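Local coordinates for OxyA protein (Actinoplanes teichomyceticus, PDB 5HH3), which probably acts as a haem-dependent cytochrome P450 that cyclises the precursor peptide by phenolic coupling in glycopeptide antibiotic biosynthesis, at residues A151-C156 with I161-Q166; A167-S172 with M193-K198; T294-I299 with L303-D308. All coordinates share one frame; numbering follows the deposited sequence.

Contact 1: residues A151-C156 with I161-Q166; sequences ATTATC and IPRDDQ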
loop_
_atom_site.group_PDB
_atom_site.type_symbol
_atom_site.label_atom_id
_atom_site.label_comp_id
_atom_site.label_asym_id
_atom_site.label_seq_id
_atom_site.Cartn_x
_atom_site.Cartn_y
_atom_site.Cartn_z
ATOM N N ALA B 151 -10.996 5.031 -26.818
ATOM C CA ALA B 151 -10.149 3.979 -26.204
ATOM C C ALA B 151 -10.816 2.595 -26.152
ATOM O O ALA B 151 -10.204 1.603 -26.535
ATOM C CB ALA B 151 -9.672 4.386 -24.817
ATOM N N THR B 152 -12.061 2.547 -25.699
ATOM C CA THR B 152 -12.783 1.285 -25.571
ATOM C C THR B 152 -12.997 0.602 -26.919
ATOM O O THR B 152 -12.745 -0.587 -27.058
ATOM C CB THR B 152 -14.154 1.476 -24.912
ATOM O OG1 THR B 152 -13.982 2.099 -23.649
ATOM C CG2 THR B 152 -14.851 0.143 -24.700
ATOM N N THR B 153 -13.480 1.372 -27.892
ATOM C CA THR B 153 -13.785 0.845 -29.214
ATOM C C THR B 153 -12.519 0.401 -29.941
ATOM O O THR B 153 -12.478 -0.708 -30.439
ATOM C CB THR B 153 -14.583 1.860 -30.052
ATOM O OG1 THR B 153 -15.741 2.240 -29.324
ATOM C CG2 THR B 153 -15.034 1.257 -31.359
ATOM N N ALA B 154 -11.488 1.242 -29.956
ATOM C CA ALA B 154 -10.221 0.899 -30.619
ATOM C C ALA B 154 -9.559 -0.346 -30.001
ATOM O O ALA B 154 -9.074 -1.207 -30.737
ATOM C CB ALA B 154 -9.253 2.078 -30.591
ATOM N N THR B 155 -9.542 -0.444 -28.672
ATOM C CA THR B 155 -8.943 -1.614 -28.015
ATOM C C THR B 155 -9.773 -2.882 -28.241
ATOM O O THR B 155 -9.206 -3.921 -28.546
ATOM C CB THR B 155 -8.677 -1.429 -26.499
ATOM O OG1 THR B 155 -9.890 -1.114 -25.797
ATOM C CG2 THR B 155 -7.668 -0.357 -26.268
ATOM N N CYS B 156 -11.098 -2.803 -28.097
ATOM C CA CYS B 156 -11.964 -3.951 -28.391
ATOM C C CYS B 156 -11.896 -4.392 -29.858
ATOM O O CYS B 156 -11.857 -5.588 -30.124
ATOM C CB CYS B 156 -13.423 -3.705 -27.980
ATOM S SG CYS B 156 -13.651 -3.658 -26.187
ATOM N N ILE B 161 -13.312 -8.097 -30.685
ATOM C CA ILE B 161 -14.621 -8.256 -30.041
ATOM C C ILE B 161 -15.660 -7.664 -31.020
ATOM O O ILE B 161 -15.485 -6.534 -31.453
ATOM C CB ILE B 161 -14.717 -7.528 -28.671
ATOM C CG1 ILE B 161 -13.532 -7.843 -27.731
ATOM C CG2 ILE B 161 -16.032 -7.863 -27.977
ATOM C CD1 ILE B 161 -13.279 -9.314 -27.510
ATOM N N PRO B 162 -16.716 -8.429 -31.400
ATOM C CA PRO B 162 -17.727 -7.819 -32.266
ATOM C C PRO B 162 -18.387 -6.627 -31.600
ATOM O O PRO B 162 -18.520 -6.609 -30.373
ATOM C CB PRO B 162 -18.738 -8.954 -32.504
ATOM C CG PRO B 162 -17.952 -10.200 -32.329
ATOM C CD PRO B 162 -16.937 -9.883 -31.260
ATOM N N ARG B 163 -18.776 -5.642 -32.409
ATOM C CA ARG B 163 -19.328 -4.380 -31.912
ATOM C C ARG B 163 -20.513 -4.539 -30.967
ATOM O O ARG B 163 -20.614 -3.827 -29.971
ATOM C CB ARG B 163 -19.725 -3.480 -33.085
ATOM C CG ARG B 163 -18.530 -2.893 -33.813
ATOM C CD ARG B 163 -17.875 -1.838 -32.959
ATOM N NE ARG B 163 -16.713 -1.221 -33.572
ATOM C CZ ARG B 163 -16.709 -0.096 -34.293
ATOM N NH1 ARG B 163 -17.831 0.563 -34.583
ATOM N NH2 ARG B 163 -15.555 0.371 -34.751
ATOM N N ASP B 164 -21.384 -5.487 -31.282
ATOM C CA ASP B 164 -22.559 -5.806 -30.454
ATOM C C ASP B 164 -22.217 -6.204 -29.020
ATOM O O ASP B 164 -23.003 -5.944 -28.108
ATOM C CB ASP B 164 -23.373 -6.934 -31.100
ATOM C CG ASP B 164 -24.203 -6.467 -32.289
ATOM O OD1 ASP B 164 -24.140 -5.264 -32.652
ATOM O OD2 ASP B 164 -24.935 -7.316 -32.861
ATOM N N ASP B 165 -21.054 -6.836 -28.836
ATOM C CA ASP B 165 -20.629 -7.356 -27.529
ATOM C C ASP B 165 -19.835 -6.376 -26.691
ATOM O O ASP B 165 -19.728 -6.570 -25.484
ATOM C CB ASP B 165 -19.776 -8.620 -27.711
ATOM C CG ASP B 165 -20.541 -9.780 -28.331
ATOM O OD1 ASP B 165 -21.776 -9.886 -28.153
ATOM O OD2 ASP B 165 -19.880 -10.617 -28.984
ATOM N N GLN B 166 -19.275 -5.333 -27.307
ATOM C CA GLN B 166 -18.200 -4.563 -26.667
ATOM C C GLN B 166 -18.627 -3.833 -25.394
ATOM O O GLN B 166 -17.891 -3.855 -24.394
ATOM C CB GLN B 166 -17.563 -3.554 -27.646
ATOM C CG GLN B 166 -16.862 -4.204 -28.827
ATOM C CD GLN B 166 -16.161 -3.213 -29.734
ATOM O OE1 GLN B 166 -16.209 -2.017 -29.505
ATOM N NE2 GLN B 166 -15.491 -3.716 -30.762
#
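C156 packs against I161 and Q166 where helix 142-159 gives way to helix 163-178, a helix-to-helix corner that corresponds to the E-F junction of the cytochrome P450 fold. The chain closes on itself through one backbone bond, I161 N to C156 O, at 3.0 Å. Beside this bond, CB of C156 rests on the end of the Q166 side chain, 3.3 Å from CD and only slightly farther from NE2 and OE1, while SG lies alongside the aliphatic CB and CG. Beyond CG the glutamine chain is extended (chi2 -176°), which carries its amide back across the turn. There NE2 donates an almost straight bond of 2.9 Å to I161 O (172°), with the acceptor in the amide plane. D157 OD1 is a second partner of NE2, and D157 also forms a salt bridge with R163 through its other oxygen. M236 of helix 225-256 packs on C156, tying the corner to that long helix. The side chains of T153 and R163 cross at about a right angle, and the methyl CG2 of T153 sits 3.4 Å above the guanidinium plane of R163, offset toward its rim.

Contact 2: residues A167-S172 with M193-K198; sequences ADLARS and MTYMNK
L169 and Y195 meet between helices 163-178 and 182-205, the F and G helices of the cytochrome P450 fold, with M196 as a smaller third partner. In this family the F-G pair forms a cover over the distal side of the haem, and the contact is one of the places where its two helices are joined. Their backbones come nearest at L169 and Y195, whose CA atoms are 7.9 Å apart, and the contact is wholly apolar. L169 has the greatest share of buried surface. Its CG is anti to the backbone N (chi1 -173°), which directs the isopropyl fork across to the other helix, and the two methyls then divide the work. CD1 touches the root of the tyrosine, 3.6 Å from CG of Y195 and close to its CB. CD2 lies farther along the ring, 3.8 Å from CE1 of Y195. The leucine and tyrosine side chains cross at about a right angle, and the two methyls together reach from CB of Y195 to CE1 along an oblique approach. The polar end of Y195 is engaged elsewhere: its OH probably bonds to D165 OD2, near the start of helix 163-178. Helix 225-256 supplies M236 against L169, so the leucine lies where three helices converge. M196 packs on T229 and A232 of that same helix, and toward the leucine it contributes only its sulfur, SD of M196 lying 4.4 Å from CD2 of L169, at the limit of contact.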
loop_
_atom_site.group_PDB
_atom_site.type_symbol
_atom_site.label_atom_id
_atom_site.label_comp_id
_atom_site.label_asym_id
_atom_site.label_seq_id
_atom_site.Cartn_x
_atom_site.Cartn_y
_atom_site.Cartn_z
ATOM N N ALA B 167 -19.791 -3.186 -25.436
ATOM C CA ALA B 167 -20.275 -2.395 -24.299
ATOM C C ALA B 167 -20.465 -3.247 -23.036
ATOM O O ALA B 167 -20.023 -2.853 -21.953
ATOM C CB ALA B 167 -21.582 -1.691 -24.664
ATOM N N ASP B 168 -21.105 -4.411 -23.190
ATOM C CA ASP B 168 -21.367 -5.334 -22.075
ATOM C C ASP B 168 -20.076 -5.933 -21.525
ATOM O O ASP B 168 -19.899 -6.010 -20.313
ATOM C CB ASP B 168 -22.328 -6.470 -22.490
ATOM C CG ASP B 168 -23.778 -5.995 -22.688
ATOM O OD1 ASP B 168 -24.099 -4.828 -22.362
ATOM O OD2 ASP B 168 -24.617 -6.803 -23.164
ATOM N N LEU B 169 -19.181 -6.336 -22.425
ATOM C CA LEU B 169 -17.942 -7.000 -22.054
ATOM C C LEU B 169 -17.003 -6.040 -21.320
ATOM O O LEU B 169 -16.474 -6.378 -20.260
ATOM C CB LEU B 169 -17.263 -7.586 -23.294
ATOM C CG LEU B 169 -16.032 -8.467 -23.056
ATOM C CD1 LEU B 169 -16.414 -9.783 -22.390
ATOM C CD2 LEU B 169 -15.315 -8.701 -24.378
ATOM N N ALA B 170 -16.812 -4.845 -21.874
ATOM C CA ALA B 170 -16.001 -3.812 -21.210
ATOM C C ALA B 170 -16.556 -3.488 -19.817
ATOM O O ALA B 170 -15.802 -3.439 -18.842
ATOM C CB ALA B 170 -15.906 -2.554 -22.064
ATOM N N ARG B 171 -17.872 -3.325 -19.723
ATOM C CA ARG B 171 -18.539 -3.094 -18.426
ATOM C C ARG B 171 -18.223 -4.207 -17.393
ATOM O O ARG B 171 -17.789 -3.919 -16.270
ATOM C CB ARG B 171 -20.045 -2.951 -18.646
ATOM C CG ARG B 171 -20.863 -2.516 -17.437
ATOM C CD ARG B 171 -22.361 -2.519 -17.742
ATOM N NE ARG B 171 -22.657 -1.888 -19.036
ATOM C CZ ARG B 171 -23.486 -2.351 -19.982
ATOM N NH1 ARG B 171 -24.205 -3.472 -19.827
ATOM N NH2 ARG B 171 -23.628 -1.655 -21.110
ATOM N N SER B 172 -18.407 -5.461 -17.802
ATOM C CA SER B 172 -18.046 -6.632 -16.980
ATOM C C SER B 172 -16.605 -6.601 -16.467
ATOM O O SER B 172 -16.364 -6.855 -15.291
ATOM C CB SER B 172 -18.217 -7.927 -17.776
ATOM O OG SER B 172 -19.425 -7.919 -18.486
ATOM N N MET B 193 -14.861 -13.804 -18.123
ATOM C CA MET B 193 -14.123 -15.056 -18.368
ATOM C C MET B 193 -14.828 -16.066 -19.268
ATOM O O MET B 193 -14.177 -16.711 -20.092
ATOM C CB MET B 193 -13.790 -15.744 -17.038
ATOM C CG MET B 193 -12.712 -15.043 -16.231
ATOM S SD MET B 193 -11.101 -15.123 -17.030
ATOM C CE MET B 193 -10.772 -16.893 -16.973
ATOM N N THR B 194 -16.141 -16.227 -19.087
ATOM C CA THR B 194 -16.926 -17.143 -19.913
ATOM C C THR B 194 -16.947 -16.671 -21.366
ATOM O O THR B 194 -16.862 -17.487 -22.281
ATOM C CB THR B 194 -18.381 -17.289 -19.404
ATOM O OG1 THR B 194 -18.370 -17.630 -18.017
ATOM C CG2 THR B 194 -19.136 -18.370 -20.174
ATOM N N TYR B 195 -17.065 -15.359 -21.575
ATOM C CA TYR B 195 -16.987 -14.804 -22.923
ATOM C C TYR B 195 -15.601 -15.094 -23.537
ATOM O O TYR B 195 -15.510 -15.664 -24.624
ATOM C CB TYR B 195 -17.285 -13.300 -22.919
ATOM C CG TYR B 195 -17.402 -12.718 -24.310
ATOM C CD1 TYR B 195 -16.264 -12.352 -25.016
ATOM C CD2 TYR B 195 -18.646 -12.558 -24.934
ATOM C CE1 TYR B 195 -16.343 -11.829 -26.288
ATOM C CE2 TYR B 195 -18.735 -12.033 -26.219
ATOM C CZ TYR B 195 -17.566 -11.665 -26.883
ATOM O OH TYR B 195 -17.572 -11.148 -28.145
ATOM N N MET B 196 -14.534 -14.744 -22.822
ATOM C CA MET B 196 -13.165 -14.927 -23.344
ATOM C C MET B 196 -12.793 -16.394 -23.597
ATOM O O MET B 196 -12.136 -16.702 -24.596
ATOM C CB MET B 196 -12.131 -14.290 -22.412
ATOM C CG MET B 196 -12.231 -12.778 -22.281
ATOM S SD MET B 196 -12.271 -11.825 -23.817
ATOM C CE MET B 196 -10.928 -12.618 -24.687
ATOM N N ASN B 197 -13.224 -17.292 -22.714
ATOM C CA ASN B 197 -12.987 -18.723 -22.902
ATOM C C ASN B 197 -13.616 -19.260 -24.185
ATOM O O ASN B 197 -13.016 -20.093 -24.854
ATOM C CB ASN B 197 -13.500 -19.530 -21.707
ATOM C CG ASN B 197 -12.668 -19.324 -20.448
ATOM O OD1 ASN B 197 -11.554 -18.802 -20.486
ATOM N ND2 ASN B 197 -13.215 -19.750 -19.319
ATOM N N LYS B 198 -14.807 -18.779 -24.532
ATOM C CA LYS B 198 -15.434 -19.139 -25.819
ATOM C C LYS B 198 -14.631 -18.584 -26.992
ATOM O O LYS B 198 -14.322 -19.311 -27.939
ATOM C CB LYS B 198 -16.881 -18.641 -25.900
ATOM C CG LYS B 198 -17.837 -19.449 -25.045
ATOM C CD LYS B 198 -19.196 -18.780 -24.971
ATOM C CE LYS B 198 -20.129 -19.546 -24.051
ATOM N NZ LYS B 198 -21.365 -18.767 -23.771
#

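Contact 3: residues T294-I299 with L303-D308; sequences TDDVRI and LIKAGD
The beta hairpin of strands 297-299 and 302-304, a small two-stranded sheet of this P450 that in the sequence lies between strands 291-293 and 309-312, is held together here by V297 and I304. They form an antiparallel hydrogen-bonded pair, with V297 N to I304 O at 2.9 Å and I304 N to V297 O at 2.8 Å. On their face of the sheet the two side chains run side by side, CG1 of V297 being 3.7 Å from CB of I304, and CD1 of I304 also touches CD1 of I299 (3.8 Å). V297 packs on F72, and I299 on helix 60-68. R298 and L303, a non-hydrogen-bonded pair, occupy the other face, where CB of L303 lies over the guanidinium. Just before V297, D296 binds with both carboxylate oxygens. K305, bent at chi2 and chi3 (both -69°), curls back to form a salt bridge from NZ to OD2 of D296. The type II turn K305-D308 follows, and D308 OD2 accepts from K305 N. A306 also packs on K183 of the second subunit. A306 N meets OD1 of D296 nearly along its C-O axis, at 2.9 Å.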
loop_
_atom_site.group_PDB
_atom_site.type_symbol
_atom_site.label_atom_id
_atom_site.label_comp_id
_atom_site.label_asym_id
_atom_site.label_seq_id
_atom_site.Cartn_x
_atom_site.Cartn_y
_atom_site.Cartn_z
ATOM N N THR B 294 18.809 -6.552 -7.017
ATOM C CA THR B 294 19.300 -7.882 -6.714
ATOM C C THR B 294 20.837 -7.947 -6.628
ATOM O O THR B 294 21.392 -8.987 -6.323
ATOM C CB THR B 294 18.772 -8.909 -7.728
ATOM O OG1 THR B 294 19.165 -8.544 -9.045
ATOM C CG2 THR B 294 17.265 -8.989 -7.648
ATOM N N ASP B 295 21.525 -6.848 -6.937
ATOM C CA ASP B 295 22.945 -6.709 -6.600
ATOM C C ASP B 295 23.175 -5.236 -6.186
ATOM O O ASP B 295 22.328 -4.395 -6.422
ATOM C CB ASP B 295 23.806 -7.107 -7.798
ATOM C CG ASP B 295 25.258 -7.412 -7.428
ATOM O OD1 ASP B 295 25.668 -7.229 -6.241
ATOM O OD2 ASP B 295 26.008 -7.842 -8.342
ATOM N N ASP B 296 24.297 -4.952 -5.537
ATOM C CA ASP B 296 24.718 -3.586 -5.289
ATOM C C ASP B 296 25.008 -2.911 -6.642
ATOM O O ASP B 296 25.582 -3.521 -7.535
ATOM C CB ASP B 296 25.980 -3.534 -4.418
ATOM C CG ASP B 296 25.755 -4.068 -3.015
ATOM O OD1 ASP B 296 24.629 -4.463 -2.636
ATOM O OD2 ASP B 296 26.727 -4.105 -2.254
ATOM N N VAL B 297 24.615 -1.657 -6.784
ATOM C CA VAL B 297 24.942 -0.904 -7.985
ATOM C C VAL B 297 25.208 0.565 -7.638
ATOM O O VAL B 297 24.454 1.189 -6.878
ATOM C CB VAL B 297 23.836 -1.079 -9.059
ATOM C CG1 VAL B 297 22.489 -0.676 -8.532
ATOM C CG2 VAL B 297 24.148 -0.302 -10.341
ATOM N N ARG B 298 26.288 1.090 -8.201
ATOM C CA ARG B 298 26.637 2.500 -8.108
ATOM C C ARG B 298 25.908 3.268 -9.197
ATOM O O ARG B 298 26.055 2.954 -10.366
ATOM C CB ARG B 298 28.130 2.711 -8.292
ATOM C CG ARG B 298 28.919 2.158 -7.143
ATOM C CD ARG B 298 30.301 2.776 -7.035
ATOM N NE ARG B 298 30.763 2.558 -5.676
ATOM C CZ ARG B 298 30.402 3.290 -4.625
ATOM N NH1 ARG B 298 29.595 4.350 -4.747
ATOM N NH2 ARG B 298 30.863 2.959 -3.433
ATOM N N ILE B 299 25.103 4.242 -8.796
ATOM C CA ILE B 299 24.367 5.096 -9.729
ATOM C C ILE B 299 24.339 6.500 -9.165
ATOM O O ILE B 299 24.071 6.695 -7.984
ATOM C CB ILE B 299 22.926 4.631 -9.963
ATOM C CG1 ILE B 299 22.954 3.277 -10.667
ATOM C CG2 ILE B 299 22.156 5.659 -10.802
ATOM C CD1 ILE B 299 21.614 2.728 -11.061
ATOM N N LEU B 303 25.361 4.509 -3.631
ATOM C CA LEU B 303 25.420 3.049 -3.666
ATOM C C LEU B 303 24.046 2.453 -3.327
ATOM O O LEU B 303 23.605 2.484 -2.178
ATOM C CB LEU B 303 26.476 2.537 -2.681
ATOM C CG LEU B 303 26.744 1.022 -2.662
ATOM C CD1 LEU B 303 27.090 0.507 -4.047
ATOM C CD2 LEU B 303 27.874 0.754 -1.683
ATOM N N ILE B 304 23.382 1.924 -4.346
ATOM C CA ILE B 304 22.147 1.165 -4.166
ATOM C C ILE B 304 22.498 -0.232 -3.691
ATOM O O ILE B 304 23.174 -0.957 -4.402
ATOM C CB ILE B 304 21.336 1.099 -5.468
ATOM C CG1 ILE B 304 20.947 2.517 -5.907
ATOM C CG2 ILE B 304 20.082 0.230 -5.299
ATOM C CD1 ILE B 304 20.588 2.604 -7.377
ATOM N N LYS B 305 22.085 -0.596 -2.482
ATOM C CA LYS B 305 22.365 -1.933 -1.954
ATOM C C LYS B 305 21.347 -2.936 -2.427
ATOM O O LYS B 305 20.182 -2.605 -2.578
ATOM C CB LYS B 305 22.386 -1.938 -0.447
ATOM C CG LYS B 305 23.561 -1.189 0.170
ATOM C CD LYS B 305 24.905 -1.886 -0.065
ATOM C CE LYS B 305 25.025 -3.193 0.710
ATOM N NZ LYS B 305 26.415 -3.711 0.576
ATOM N N ALA B 306 21.764 -4.192 -2.582
ATOM C CA ALA B 306 20.807 -5.242 -2.930
ATOM C C ALA B 306 19.670 -5.216 -1.890
ATOM O O ALA B 306 19.934 -5.136 -0.693
ATOM C CB ALA B 306 21.498 -6.602 -2.970
ATOM N N GLY B 307 18.425 -5.237 -2.364
ATOM C CA GLY B 307 17.232 -5.164 -1.498
ATOM C C GLY B 307 16.621 -3.780 -1.441
ATOM O O GLY B 307 15.448 -3.647 -1.156
ATOM N N ASP B 308 17.412 -2.742 -1.721
ATOM C CA ASP B 308 16.862 -1.412 -1.968
ATOM C C ASP B 308 15.938 -1.406 -3.199
ATOM O O ASP B 308 16.026 -2.276 -4.101
ATOM C CB ASP B 308 17.968 -0.391 -2.218
ATOM C CG ASP B 308 18.784 -0.063 -0.992
ATOM O OD1 ASP B 308 18.482 -0.504 0.145
ATOM O OD2 ASP B 308 19.709 0.751 -1.176
#

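In the fold
The three contacts follow one another along the chain, each closing before the next opens. Contacts 1 and 2 are neighbours, their centres 11 Å apart, and share helix 163-178: contact 1 fixes its start to the preceding helix and contact 2 fastens its next turns to helix 182-205. They meet directly where I161 CG2 packs on L169 CD2. Both also lean on helix 225-256, so the two contacts join helices 142-159, 163-178, 182-205 and 225-256, the helical part that includes the F-G cover of a P450. Contact 3 belongs to the beta part, on the opposite side of the chain's centre from contact 1; its centre is about 44 Å from that of contact 1 and 43 Å from that of contact 2.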